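Local coordinates for protein alginase (Pseudoalteromonas, PDB 4Q8K) that probably cleaves the polysaccharide alginate by beta-elimination, as a lyase of polysaccharide lyase family 18 whose catalytic domain binds calcium, at residues A[213-225]-A[235-247]. Residues are numbered along the deposited sequence; the frame is centred on the assembly and turned at random.
Sequences KVEMSDGGKTIIS and ISKVYVSDTDESG. With CA (calcium ion), chain B; SO4 (sulfate ion), chain C.
T222 and V240 form a hydrogen-bonded pair of the antiparallel hairpin of strands 221-228 and 234-241 in the concanavalin-like beta sandwich of this alginate lyase. T222 N gives to V240 O at 2.9 Å and V240 N returns to T222 O; V238 then bonds with two successive residues, I224 N giving to V238 O and V238 N to S225 O, so the register shifts by one. The two sheet faces serve different ends. On one, V240 sends CG1, anti to its own N (chi1 178°), tip to tip against V214 CG1 of strand 204-216, in the opposing sheet, at 4.0 Å, and CG2 meets I224 CD1, a hydrophobic seam inside the sandwich. On the other, I223 CG1 lies over one face of the Y239 ring, 4.1 Å from its centroid, a CH-pi contact. K221, extended throughout, runs alongside S241 and past Y239, its NZ giving to O1 of a sulfate, probably from the crystallisation liquor, at 2.6 Å; Y239 OH gives to sulfate O3. A water joins K221 NZ to S241 OG, T243 OG1 and E245 OE2; E245 OE1 pairs with R263 and K273. At the strand end D242 divides its carboxylate: OD1 binds calcium at 2.4 Å, whereas OD2 accepts from G219 N at 2.7 Å, on its anti side and 35° out of plane, tying the type II turn S217-G220 to the metal site. D250, V252, N255 and I257 supply further ligands. Strand 234-241 is flanked on its other edge by strand 257-265; I224 packs on V357 and F285 of the second sheet, and M216, from that sheet, packs on F258.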
loop_
_atom_site.group_PDB
_atom_site.type_symbol
_atom_site.label_atom_id
_atom_site.label_comp_id
_atom_site.label_asym_id
_atom_site.label_seq_id
_atom_site.Cartn_x
_atom_site.Cartn_y
_atom_site.Cartn_z
ATOM N N LYS A 213 -2.700 11.196 4.395
ATOM C CA LYS A 213 -4.006 11.752 4.047
ATOM C C LYS A 213 -4.511 11.041 2.799
ATOM O O LYS A 213 -3.755 10.826 1.854
ATOM C CB LYS A 213 -3.907 13.264 3.826
ATOM C CG LYS A 213 -5.206 13.939 3.408
ATOM C CD LYS A 213 -5.000 15.441 3.188
ATOM C CE LYS A 213 -6.255 16.100 2.621
ATOM N NZ LYS A 213 -6.124 17.582 2.463
ATOM N N VAL A 214 -5.780 10.651 2.796
ATOM C CA VAL A 214 -6.325 9.936 1.652
ATOM C C VAL A 214 -7.544 10.666 1.117
ATOM O O VAL A 214 -8.458 10.987 1.866
ATOM C CB VAL A 214 -6.702 8.473 2.007
ATOM C CG1 VAL A 214 -7.251 7.758 0.787
ATOM C CG2 VAL A 214 -5.492 7.714 2.566
ATOM N N GLU A 215 -7.528 10.963 -0.179
ATOM C CA GLU A 215 -8.679 11.547 -0.853
ATOM C C GLU A 215 -9.009 10.614 -2.005
ATOM O O GLU A 215 -8.179 10.397 -2.890
ATOM C CB GLU A 215 -8.347 12.938 -1.384
ATOM C CG GLU A 215 -7.978 13.956 -0.317
ATOM C CD GLU A 215 -7.303 15.178 -0.914
ATOM O OE1 GLU A 215 -8.024 16.126 -1.289
ATOM O OE2 GLU A 215 -6.056 15.181 -1.035
ATOM N N MET A 216 -10.204 10.030 -1.985
ATOM C CA MET A 216 -10.542 9.009 -2.974
ATOM C C MET A 216 -12.046 8.888 -3.175
ATOM O O MET A 216 -12.818 8.996 -2.221
ATOM C CB MET A 216 -9.961 7.650 -2.562
ATOM C CG MET A 216 -10.262 6.501 -3.524
ATOM S SD MET A 216 -9.065 5.139 -3.466
ATOM C CE MET A 216 -9.135 4.671 -1.730
ATOM N N SER A 217 -12.446 8.636 -4.419
ATOM C CA SER A 217 -13.853 8.427 -4.758
ATOM C C SER A 217 -14.477 7.270 -3.992
ATOM O O SER A 217 -13.811 6.275 -3.694
ATOM C CB SER A 217 -13.991 8.127 -6.250
ATOM O OG SER A 217 -13.340 9.104 -7.032
ATOM N N ASP A 218 -15.770 7.386 -3.703
ATOM C CA ASP A 218 -16.519 6.279 -3.114
ATOM C C ASP A 218 -16.221 4.973 -3.850
ATOM O O ASP A 218 -16.174 4.936 -5.092
ATOM C CB ASP A 218 -18.031 6.551 -3.147
ATOM C CG ASP A 218 -18.443 7.736 -2.279
ATOM O OD1 ASP A 218 -17.607 8.274 -1.527
ATOM O OD2 ASP A 218 -19.623 8.139 -2.345
ATOM N N GLY A 219 -16.012 3.909 -3.083
ATOM C CA GLY A 219 -15.816 2.577 -3.631
ATOM C C GLY A 219 -14.368 2.250 -3.943
ATOM O O GLY A 219 -14.047 1.112 -4.293
ATOM N N GLY A 220 -13.491 3.242 -3.815
ATOM C CA GLY A 220 -12.083 3.033 -4.106
ATOM C C GLY A 220 -11.421 2.060 -3.136
ATOM O O GLY A 220 -11.851 1.920 -1.982
ATOM N N LYS A 221 -10.389 1.364 -3.607
ATOM C CA LYS A 221 -9.608 0.454 -2.768
ATOM C C LYS A 221 -8.142 0.485 -3.190
ATOM O O LYS A 221 -7.814 0.236 -4.359
ATOM C CB LYS A 221 -10.144 -0.967 -2.891
ATOM C CG LYS A 221 -9.294 -2.038 -2.202
ATOM C CD LYS A 221 -10.003 -3.369 -2.279
ATOM C CE LYS A 221 -9.189 -4.481 -1.650
ATOM N NZ LYS A 221 -9.898 -5.804 -1.709
ATOM N N THR A 222 -7.258 0.774 -2.241
ATOM C CA THR A 222 -5.838 0.839 -2.571
ATOM C C THR A 222 -4.986 0.162 -1.512
ATOM O O THR A 222 -5.406 0.022 -0.358
ATOM C CB THR A 222 -5.359 2.288 -2.707
ATOM O OG1 THR A 222 -3.955 2.292 -3.019
ATOM C CG2 THR A 222 -5.602 3.060 -1.412
ATOM N N ILE A 223 -3.798 -0.276 -1.923
ATOM C CA ILE A 223 -2.783 -0.747 -0.981
ATOM C C ILE A 223 -1.736 0.357 -0.842
ATOM O O ILE A 223 -1.160 0.804 -1.839
ATOM C CB ILE A 223 -2.129 -2.070 -1.461
ATOM C CG1 ILE A 223 -3.173 -3.191 -1.556
ATOM C CG2 ILE A 223 -0.982 -2.502 -0.521
ATOM C CD1 ILE A 223 -2.634 -4.435 -2.225
ATOM N N ILE A 224 -1.493 0.808 0.392
ATOM C CA ILE A 224 -0.633 1.980 0.610
ATOM C C ILE A 224 0.731 1.607 1.193
ATOM O O ILE A 224 1.628 2.442 1.267
ATOM C CB ILE A 224 -1.291 3.068 1.512
ATOM C CG1 ILE A 224 -1.542 2.550 2.930
ATOM C CG2 ILE A 224 -2.596 3.605 0.899
ATOM C CD1 ILE A 224 -1.982 3.634 3.881
ATOM N N SER A 225 0.872 0.358 1.608
ATOM C CA SER A 225 2.174 -0.156 2.028
ATOM C C SER A 225 2.146 -1.678 2.021
ATOM O O SER A 225 1.122 -2.291 2.311
ATOM C CB SER A 225 2.583 0.417 3.394
ATOM O OG SER A 225 1.882 -0.207 4.454
ATOM N N ILE A 235 3.417 -10.406 1.853
ATOM C CA ILE A 235 3.744 -10.813 3.203
ATOM C C ILE A 235 2.994 -9.910 4.172
ATOM O O ILE A 235 2.476 -10.360 5.203
ATOM C CB ILE A 235 5.258 -10.687 3.423
ATOM C CG1 ILE A 235 6.017 -11.526 2.382
ATOM C CG2 ILE A 235 5.624 -11.078 4.824
ATOM C CD1 ILE A 235 7.511 -11.258 2.337
ATOM N N SER A 236 2.931 -8.633 3.828
ATOM C CA SER A 236 2.117 -7.690 4.572
ATOM C C SER A 236 1.477 -6.718 3.592
ATOM O O SER A 236 2.095 -6.332 2.613
ATOM C CB SER A 236 2.966 -6.925 5.594
ATOM O OG SER A 236 3.618 -5.819 4.988
ATOM N N LYS A 237 0.234 -6.335 3.854
ATOM C CA LYS A 237 -0.446 -5.353 3.019
ATOM C C LYS A 237 -1.337 -4.479 3.882
ATOM O O LYS A 237 -2.090 -4.985 4.711
ATOM C CB LYS A 237 -1.295 -6.046 1.951
ATOM C CG LYS A 237 -0.493 -6.738 0.872
ATOM C CD LYS A 237 -1.381 -7.620 0.006
ATOM C CE LYS A 237 -1.884 -8.835 0.789
ATOM N NZ LYS A 237 -2.743 -9.714 -0.053
ATOM N N VAL A 238 -1.240 -3.173 3.702
ATOM C CA VAL A 238 -2.107 -2.237 4.411
ATOM C C VAL A 238 -3.038 -1.615 3.391
ATOM O O VAL A 238 -2.581 -1.116 2.351
ATOM C CB VAL A 238 -1.313 -1.123 5.097
ATOM C CG1 VAL A 238 -2.247 -0.156 5.810
ATOM C CG2 VAL A 238 -0.306 -1.721 6.083
ATOM N N TYR A 239 -4.339 -1.642 3.685
ATOM C CA TYR A 239 -5.353 -1.202 2.722
ATOM C C TYR A 239 -6.142 -0.003 3.206
ATOM O O TYR A 239 -6.379 0.178 4.403
ATOM C CB TYR A 239 -6.405 -2.285 2.480
ATOM C CG TYR A 239 -5.944 -3.596 1.900
ATOM C CD1 TYR A 239 -5.241 -4.506 2.671
ATOM C CD2 TYR A 239 -6.263 -3.946 0.582
ATOM C CE1 TYR A 239 -4.843 -5.718 2.162
ATOM C CE2 TYR A 239 -5.867 -5.170 0.062
ATOM C CZ TYR A 239 -5.156 -6.043 0.851
ATOM O OH TYR A 239 -4.754 -7.259 0.351
ATOM N N VAL A 240 -6.594 0.780 2.240
ATOM C CA VAL A 240 -7.628 1.775 2.452
ATOM C C VAL A 240 -8.727 1.428 1.436
ATOM O O VAL A 240 -8.504 1.477 0.227
ATOM C CB VAL A 240 -7.107 3.204 2.242
ATOM C CG1 VAL A 240 -8.226 4.217 2.435
ATOM C CG2 VAL A 240 -5.953 3.495 3.200
ATOM N N SER A 241 -9.897 1.046 1.935
ATOM C CA SER A 241 -10.814 0.228 1.141
ATOM C C SER A 241 -12.281 0.528 1.424
ATOM O O SER A 241 -12.701 0.554 2.578
ATOM C CB SER A 241 -10.521 -1.254 1.429
ATOM O OG SER A 241 -11.449 -2.118 0.808
ATOM N N ASP A 242 -13.067 0.709 0.364
ATOM C CA ASP A 242 -14.481 1.051 0.514
ATOM C C ASP A 242 -15.345 -0.045 -0.102
ATOM O O ASP A 242 -16.151 0.222 -0.986
ATOM C CB ASP A 242 -14.777 2.420 -0.123
ATOM C CG ASP A 242 -16.192 2.926 0.167
ATOM O OD1 ASP A 242 -16.852 2.354 1.050
ATOM O OD2 ASP A 242 -16.649 3.896 -0.483
ATOM N N THR A 243 -15.161 -1.277 0.359
ATOM C CA THR A 243 -15.855 -2.430 -0.219
ATOM C C THR A 243 -16.799 -3.112 0.758
ATOM O O THR A 243 -16.901 -2.725 1.925
ATOM C CB THR A 243 -14.878 -3.522 -0.689
ATOM O OG1 THR A 243 -14.373 -4.221 0.456
ATOM C CG2 THR A 243 -13.727 -2.921 -1.498
ATOM N N ASP A 244 -17.462 -4.157 0.270
ATOM C CA ASP A 244 -18.384 -4.946 1.080
ATOM C C ASP A 244 -17.695 -6.148 1.712
ATOM O O ASP A 244 -18.361 -7.037 2.245
ATOM C CB ASP A 244 -19.554 -5.441 0.217
ATOM C CG ASP A 244 -20.882 -4.803 0.589
ATOM O OD1 ASP A 244 -20.908 -3.933 1.479
ATOM O OD2 ASP A 244 -21.908 -5.170 -0.032
ATOM N N GLU A 245 -16.363 -6.201 1.648
ATOM C CA GLU A 245 -15.668 -7.323 2.267
ATOM C C GLU A 245 -15.965 -7.294 3.751
ATOM O O GLU A 245 -15.794 -6.262 4.401
ATOM C CB GLU A 245 -14.157 -7.273 2.042
ATOM C CG GLU A 245 -13.427 -8.367 2.824
ATOM C CD GLU A 245 -11.937 -8.441 2.533
ATOM O OE1 GLU A 245 -11.228 -9.090 3.331
ATOM O OE2 GLU A 245 -11.484 -7.868 1.511
ATOM N N SER A 246 -16.421 -8.419 4.291
ATOM C CA SER A 246 -16.799 -8.466 5.700
ATOM C C SER A 246 -15.584 -8.554 6.626
ATOM O O SER A 246 -14.490 -8.926 6.201
ATOM C CB SER A 246 -17.749 -9.639 5.969
ATOM O OG SER A 246 -17.133 -10.887 5.686
ATOM N N GLY A 247 -15.790 -8.206 7.892
ATOM C CA GLY A 247 -14.774 -8.372 8.913
ATOM C C GLY A 247 -14.120 -7.098 9.413
ATOM O O GLY A 247 -13.219 -7.167 10.251
HETATM CA CA CA B . -17.353 1.670 3.264
HETATM S S SO4 C . -7.552 -8.909 -1.737
HETATM O O1 SO4 C . -8.330 -7.829 -1.163
HETATM O O2 SO4 C . -8.188 -9.407 -2.954
HETATM O O3 SO4 C . -6.231 -8.359 -2.051
HETATM O O4 SO4 C . -7.411 -10.002 -0.775
HETATM O O HOH W 1 -11.799 -5.197 0.527
HETATM O O HOH W 2 2.764 -3.060 5.257
HETATM O O HOH W 3 -16.022 -0.449 3.397
#